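Local coordinates for glyoxalase family protein (Bacillus cereus, PDB 1ZSW) that binds a zinc ion in a glyoxalase-type (vicinal oxygen chelate) fold and is probably a metal-dependent enzyme, though its reaction has not been established, at residues His46-Val51 against Glu147-Val152; Val61-Pro66 against Arg277-Ser282. All coordinates share one frame; numbering follows the deposited sequence.

Interaction 1 (His46-Val51 against Glu147-Val152); sequences HFYKNV and EGLRLV
The phenol of Tyr-48, on helix 41-51, reaches across to Leu-149, just before strand 150-155, and Leu-151 within it, joining a helix and a strand of the vicinal oxygen chelate (glyoxalase) fold in the N-terminal part of the chain. The backbones stay far apart, the nearest CA atoms being those of Tyr-48 and Leu-151 at 11.7 Å, and only 108 Å² is buried, so one long side chain does the bridging. Tyr-48 OH lies 3.3 Å from Leu-149 CD2 and 3.9 Å from Leu-151 CD1. Leu-151 CD2 sits at the ring edge, near its plane and 4.4 Å from Tyr-48 CE2, while Leu-149 approaches obliquely. With CG anti to the backbone N (chi1 178°), Leu-149 turns one methyl, CD2, to the phenol oxygen.

The hydroxyl rests among methyls, yet its polar need is met by a hydrogen bond with Asp-145 OD2, just before 147-152. The other oxygen of that carboxylate, OD1, accepts the backbone N-H groups of Glu-147 and Leu-149, so a single aspartate ties the tyrosine to the turn that presents Leu-149. Farther out, Ile-105 and Leu-107 of strand 101-109 touch Leu-149 and Leu-151 respectively. On the helix side the Tyr-48 ring is flanked by its neighbour: Phe-47 CD2 stands 3.4 Å above the plane of one face, offset toward the rim.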
loop_
_atom_site.group_PDB
_atom_site.type_symbol
_atom_site.label_atom_id
_atom_site.label_comp_id
_atom_site.label_asym_id
_atom_site.label_seq_id
_atom_site.Cartn_x
_atom_site.Cartn_y
_atom_site.Cartn_z
ATOM N N HIS A 46 7.496 8.482 -14.451
ATOM C CA HIS A 46 8.178 9.724 -14.209
ATOM C C HIS A 46 7.841 10.232 -12.800
ATOM O O HIS A 46 8.723 10.612 -12.038
ATOM C CB HIS A 46 7.853 10.781 -15.262
ATOM C CG HIS A 46 8.525 12.087 -14.980
ATOM N ND1 HIS A 46 9.875 12.282 -15.181
ATOM C CD2 HIS A 46 8.046 13.240 -14.450
ATOM C CE1 HIS A 46 10.196 13.510 -14.804
ATOM N NE2 HIS A 46 9.105 14.111 -14.363
ATOM N N PHE A 47 6.572 10.182 -12.419
ATOM C CA PHE A 47 6.211 10.727 -11.124
ATOM C C PHE A 47 6.774 9.961 -9.946
ATOM O O PHE A 47 7.369 10.564 -9.024
ATOM C CB PHE A 47 4.680 10.799 -10.996
ATOM C CG PHE A 47 4.232 11.575 -9.804
ATOM C CD1 PHE A 47 4.223 12.966 -9.822
ATOM C CD2 PHE A 47 3.840 10.921 -8.652
ATOM C CE1 PHE A 47 3.802 13.682 -8.704
ATOM C CE2 PHE A 47 3.410 11.620 -7.523
ATOM C CZ PHE A 47 3.380 13.014 -7.554
ATOM N N TYR A 48 6.610 8.625 -9.956
ATOM C CA TYR A 48 6.978 7.849 -8.750
ATOM C C TYR A 48 8.480 7.622 -8.622
ATOM O O TYR A 48 9.015 7.564 -7.525
ATOM C CB TYR A 48 6.133 6.533 -8.633
ATOM C CG TYR A 48 4.729 6.958 -8.308
ATOM C CD1 TYR A 48 3.819 7.225 -9.330
ATOM C CD2 TYR A 48 4.386 7.259 -6.999
ATOM C CE1 TYR A 48 2.516 7.752 -9.046
ATOM C CE2 TYR A 48 3.108 7.766 -6.699
ATOM C CZ TYR A 48 2.204 8.015 -7.727
ATOM O OH TYR A 48 0.953 8.552 -7.399
ATOM N N LYS A 49 9.161 7.537 -9.754
ATOM C CA LYS A 49 10.608 7.334 -9.750
ATOM C C LYS A 49 11.342 8.663 -9.791
ATOM O O LYS A 49 12.112 8.958 -8.903
ATOM C CB LYS A 49 11.018 6.427 -10.913
ATOM C CG LYS A 49 12.520 6.168 -10.979
ATOM C CD LYS A 49 12.852 5.127 -12.055
ATOM C CE LYS A 49 12.526 5.659 -13.434
ATOM N NZ LYS A 49 13.484 6.715 -13.896
ATOM N N ASN A 50 11.077 9.488 -10.793
ATOM C CA ASN A 50 11.865 10.728 -10.923
ATOM C C ASN A 50 11.489 11.819 -9.931
ATOM O O ASN A 50 12.371 12.449 -9.353
ATOM C CB ASN A 50 11.855 11.226 -12.368
ATOM C CG ASN A 50 12.488 10.215 -13.310
ATOM O OD1 ASN A 50 11.891 9.810 -14.298
ATOM N ND2 ASN A 50 13.682 9.749 -12.952
ATOM N N VAL A 51 10.195 12.017 -9.695
ATOM C CA VAL A 51 9.780 13.116 -8.802
ATOM C C VAL A 51 9.834 12.654 -7.359
ATOM O O VAL A 51 10.459 13.278 -6.507
ATOM C CB VAL A 51 8.398 13.687 -9.181
ATOM C CG1 VAL A 51 7.980 14.820 -8.211
ATOM C CG2 VAL A 51 8.392 14.175 -10.657
ATOM N N GLU A 147 -3.269 12.234 -11.762
ATOM C CA GLU A 147 -4.461 11.412 -11.978
ATOM C C GLU A 147 -5.480 11.536 -10.843
ATOM O O GLU A 147 -6.515 10.839 -10.830
ATOM C CB GLU A 147 -4.008 9.959 -12.099
ATOM C CG GLU A 147 -3.009 9.804 -13.257
ATOM C CD GLU A 147 -2.898 8.395 -13.767
ATOM O OE1 GLU A 147 -3.477 8.077 -14.834
ATOM O OE2 GLU A 147 -2.196 7.628 -13.093
ATOM N N GLY A 148 -5.160 12.376 -9.864
ATOM C CA GLY A 148 -6.070 12.617 -8.761
ATOM C C GLY A 148 -5.867 11.684 -7.580
ATOM O O GLY A 148 -6.683 11.665 -6.671
ATOM N N LEU A 149 -4.799 10.888 -7.612
ATOM C CA LEU A 149 -4.467 10.091 -6.428
ATOM C C LEU A 149 -3.993 10.994 -5.310
ATOM O O LEU A 149 -3.082 11.812 -5.508
ATOM C CB LEU A 149 -3.397 9.020 -6.777
ATOM C CG LEU A 149 -2.968 8.165 -5.559
ATOM C CD1 LEU A 149 -4.094 7.280 -5.093
ATOM C CD2 LEU A 149 -1.793 7.241 -6.014
ATOM N N ARG A 150 -4.571 10.806 -4.118
ATOM C CA ARG A 150 -4.242 11.624 -2.971
ATOM C C ARG A 150 -3.237 10.930 -2.095
ATOM O O ARG A 150 -3.451 9.753 -1.713
ATOM C CB ARG A 150 -5.515 11.986 -2.169
ATOM C CG ARG A 150 -6.479 12.880 -2.993
ATOM C CD ARG A 150 -7.873 12.871 -2.363
ATOM N NE ARG A 150 -8.645 11.700 -2.809
ATOM C CZ ARG A 150 -9.883 11.430 -2.394
ATOM N NH1 ARG A 150 -10.489 12.234 -1.519
ATOM N NH2 ARG A 150 -10.518 10.369 -2.861
ATOM N N LEU A 151 -2.133 11.646 -1.817
ATOM C CA LEU A 151 -1.077 11.201 -0.917
ATOM C C LEU A 151 -0.734 12.218 0.162
ATOM O O LEU A 151 -1.144 13.381 0.076
ATOM C CB LEU A 151 0.211 10.843 -1.726
ATOM C CG LEU A 151 0.012 9.850 -2.874
ATOM C CD1 LEU A 151 -0.074 10.573 -4.203
ATOM C CD2 LEU A 151 1.186 8.829 -2.914
ATOM N N VAL A 152 -0.080 11.780 1.213
ATOM C CA VAL A 152 0.316 12.710 2.265
ATOM C C VAL A 152 1.658 12.295 2.847
ATOM O O VAL A 152 1.852 11.127 3.226
ATOM C CB VAL A 152 -0.794 12.864 3.354
ATOM C CG1 VAL A 152 -1.083 11.542 4.085
ATOM C CG2 VAL A 152 -0.381 13.930 4.410
#

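Interaction 2 (Val61-Pro66 against Arg277-Ser282); sequences VNQDDP and RFYFKS
Arg-277 and Asp-64 face each other in a bidentate, end-on salt bridge that joins the turn after strand 55-62 to the loop leading into strand 280-286, at the rim of the zinc-bearing sheet. NH1 of Arg-277 reaches Asp-64 OD1 at 3.0 Å, with an N-H...O angle of 165°, and NH2 of Arg-277 reaches Asp-64 OD2 at 3.1 Å, bent slightly more at 157°. Both oxygens are met on their syn sides, but the carboxylate and guanidinium planes are turned 45° apart, so the pair is twisted rather than coplanar.

The closer-packed part lies beside this bridge. Gln-63 points toward the loop and is extended beyond CG, laying its amide against the Arg-277 backbone and CD; amide and guanidinium planes stand nearly perpendicular. The loop covers 74 Å² of Gln-63, whereas Asp-64, on the exposed, solvent side, has only 35 Å² covered. Its position is set by a type I turn from Asn-62 to Asp-65, in which Asp-65 N bonds to Asn-62 O at 2.9 Å. An Asx turn reinforces it: Asp-64 N donates to Asn-62 OD1, also at 2.9 Å, from above the carbonyl plane.

Arg-277 has further support, its NE being hydrogen-bonded to Tyr-284 OH. Its side chain comes within about 6 Å of the zinc ion and about 5 Å of the ligand Glu-294, which also hydrogen-bonds Ser-282. A guanidinium held from NE by a phenol and at its end by a carboxylate should have little freedom to rotate, and its positive charge, partly balanced by Asp-64, would be expected to influence the electrostatics beside the metal.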
loop_
_atom_site.group_PDB
_atom_site.type_symbol
_atom_site.label_atom_id
_atom_site.label_comp_id
_atom_site.label_asym_id
_atom_site.label_seq_id
_atom_site.Cartn_x
_atom_site.Cartn_y
_atom_site.Cartn_z
ATOM N N VAL A 61 3.816 -7.713 -15.545
ATOM C CA VAL A 61 2.441 -7.672 -16.061
ATOM C C VAL A 61 1.495 -8.221 -15.010
ATOM O O VAL A 61 1.922 -8.921 -14.080
ATOM C CB VAL A 61 2.279 -8.436 -17.403
ATOM C CG1 VAL A 61 3.116 -7.776 -18.529
ATOM C CG2 VAL A 61 2.579 -9.946 -17.261
ATOM N N ASN A 62 0.229 -7.831 -15.118
ATOM C CA ASN A 62 -0.841 -8.326 -14.251
ATOM C C ASN A 62 -0.906 -9.826 -14.465
ATOM O O ASN A 62 -1.087 -10.274 -15.597
ATOM C CB ASN A 62 -2.149 -7.642 -14.644
ATOM C CG ASN A 62 -3.351 -8.066 -13.780
ATOM O OD1 ASN A 62 -3.306 -9.049 -13.054
ATOM N ND2 ASN A 62 -4.442 -7.301 -13.877
ATOM N N GLN A 63 -0.693 -10.587 -13.392
ATOM C CA GLN A 63 -0.620 -12.048 -13.507
ATOM C C GLN A 63 -1.952 -12.624 -13.966
ATOM O O GLN A 63 -1.981 -13.688 -14.576
ATOM C CB GLN A 63 -0.143 -12.701 -12.196
ATOM C CG GLN A 63 1.330 -12.382 -11.875
ATOM C CD GLN A 63 1.787 -12.861 -10.495
ATOM O OE1 GLN A 63 2.805 -12.396 -9.970
ATOM N NE2 GLN A 63 1.053 -13.790 -9.913
ATOM N N ASP A 64 -3.036 -11.895 -13.687
ATOM C CA ASP A 64 -4.395 -12.293 -14.082
ATOM C C ASP A 64 -4.761 -11.772 -15.486
ATOM O O ASP A 64 -5.825 -12.107 -16.016
ATOM C CB ASP A 64 -5.428 -11.817 -13.042
ATOM C CG ASP A 64 -5.201 -12.414 -11.645
ATOM O OD1 ASP A 64 -4.493 -13.446 -11.518
ATOM O OD2 ASP A 64 -5.752 -11.855 -10.663
ATOM N N ASP A 65 -3.880 -10.952 -16.070
ATOM C CA ASP A 65 -4.071 -10.369 -17.415
ATOM C C ASP A 65 -2.738 -9.847 -17.978
ATOM O O ASP A 65 -2.418 -8.663 -17.848
ATOM C CB ASP A 65 -5.130 -9.248 -17.381
ATOM C CG ASP A 65 -5.392 -8.624 -18.756
ATOM O OD1 ASP A 65 -4.713 -8.972 -19.749
ATOM O OD2 ASP A 65 -6.281 -7.741 -18.841
ATOM N N PRO A 66 -1.937 -10.740 -18.575
ATOM C CA PRO A 66 -0.615 -10.440 -19.129
ATOM C C PRO A 66 -0.528 -9.317 -20.178
ATOM O O PRO A 66 0.577 -8.988 -20.614
ATOM C CB PRO A 66 -0.184 -11.781 -19.735
ATOM C CG PRO A 66 -0.932 -12.799 -18.921
ATOM C CD PRO A 66 -2.266 -12.173 -18.707
ATOM N N ARG A 277 1.560 -15.530 -5.619
ATOM C CA ARG A 277 1.853 -14.382 -6.460
ATOM C C ARG A 277 3.346 -14.322 -6.777
ATOM O O ARG A 277 3.831 -13.308 -7.301
ATOM C CB ARG A 277 1.371 -13.088 -5.784
ATOM C CG ARG A 277 -0.161 -12.945 -5.677
ATOM C CD ARG A 277 -0.858 -13.054 -7.028
ATOM N NE ARG A 277 -2.188 -12.425 -7.055
ATOM C CZ ARG A 277 -3.068 -12.593 -8.044
ATOM N NH1 ARG A 277 -2.784 -13.426 -9.057
ATOM N NH2 ARG A 277 -4.250 -11.978 -8.006
ATOM N N PHE A 278 4.033 -15.431 -6.502
ATOM C CA PHE A 278 5.470 -15.611 -6.714
ATOM C C PHE A 278 6.329 -14.863 -5.694
ATOM O O PHE A 278 7.075 -15.484 -4.927
ATOM C CB PHE A 278 5.885 -15.317 -8.172
ATOM C CG PHE A 278 7.258 -15.828 -8.525
ATOM C CD1 PHE A 278 7.545 -17.186 -8.478
ATOM C CD2 PHE A 278 8.250 -14.949 -8.926
ATOM C CE1 PHE A 278 8.812 -17.660 -8.806
ATOM C CE2 PHE A 278 9.518 -15.417 -9.262
ATOM C CZ PHE A 278 9.796 -16.772 -9.195
ATOM N N TYR A 279 6.183 -13.540 -5.653
ATOM C CA TYR A 279 6.949 -12.717 -4.734
ATOM C C TYR A 279 6.396 -12.809 -3.304
ATOM O O TYR A 279 7.057 -12.378 -2.359
ATOM C CB TYR A 279 6.943 -11.285 -5.226
ATOM C CG TYR A 279 7.287 -11.206 -6.708
ATOM C CD1 TYR A 279 6.350 -10.741 -7.629
ATOM C CD2 TYR A 279 8.539 -11.634 -7.179
ATOM C CE1 TYR A 279 6.654 -10.663 -8.986
ATOM C CE2 TYR A 279 8.850 -11.569 -8.530
ATOM C CZ TYR A 279 7.905 -11.083 -9.430
ATOM O OH TYR A 279 8.193 -11.021 -10.786
ATOM N N PHE A 280 5.195 -13.381 -3.176
ATOM C CA PHE A 280 4.548 -13.657 -1.891
ATOM C C PHE A 280 3.315 -14.512 -2.155
ATOM O O PHE A 280 2.860 -14.615 -3.319
ATOM C CB PHE A 280 4.142 -12.328 -1.183
ATOM C CG PHE A 280 3.388 -11.345 -2.079
ATOM C CD1 PHE A 280 1.998 -11.471 -2.282
ATOM C CD2 PHE A 280 4.068 -10.275 -2.690
ATOM C CE1 PHE A 280 1.287 -10.543 -3.097
ATOM C CE2 PHE A 280 3.358 -9.347 -3.524
ATOM C CZ PHE A 280 1.958 -9.509 -3.707
ATOM N N LYS A 281 2.740 -15.102 -1.101
ATOM C CA LYS A 281 1.416 -15.702 -1.216
ATOM C C LYS A 281 0.398 -14.775 -0.533
ATOM O O LYS A 281 0.739 -14.055 0.425
ATOM C CB LYS A 281 1.357 -17.100 -0.601
ATOM C CG LYS A 281 2.377 -18.109 -1.180
ATOM C CD LYS A 281 1.851 -19.508 -0.781
ATOM C CE LYS A 281 2.797 -20.662 -1.167
ATOM N NZ LYS A 281 4.121 -20.501 -0.556
ATOM N N SER A 282 -0.815 -14.769 -1.038
ATOM C CA SER A 282 -1.818 -13.873 -0.475
ATOM C C SER A 282 -3.231 -14.379 -0.643
ATOM O O SER A 282 -3.482 -15.325 -1.437
ATOM C CB SER A 282 -1.649 -12.524 -1.103
ATOM O OG SER A 282 -2.135 -12.511 -2.422
#

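Overall arrangement
From the N terminus, the chain runs through strand 31-38 and enters helix 41-51, where interaction 1 begins; strand 55-62 and its turn follow at once with the first half of interaction 2. Residues 147-152 then close a loop of 95 intervening residues in interaction 1. Interaction 2 closes much later, at 277-282, after 210 intervening residues, bringing the N- and C-terminal family regions together. The segments alternate, so the two closures cross. With centres about 23 Å apart, they do not touch. Interaction 1 joins the helix to the sheet that includes strands 101-109 and 150-155; interaction 2 ties edge strand 55-62 to the loop between strands 275-276 and 280-286, at the other end of the zinc-bearing sheet.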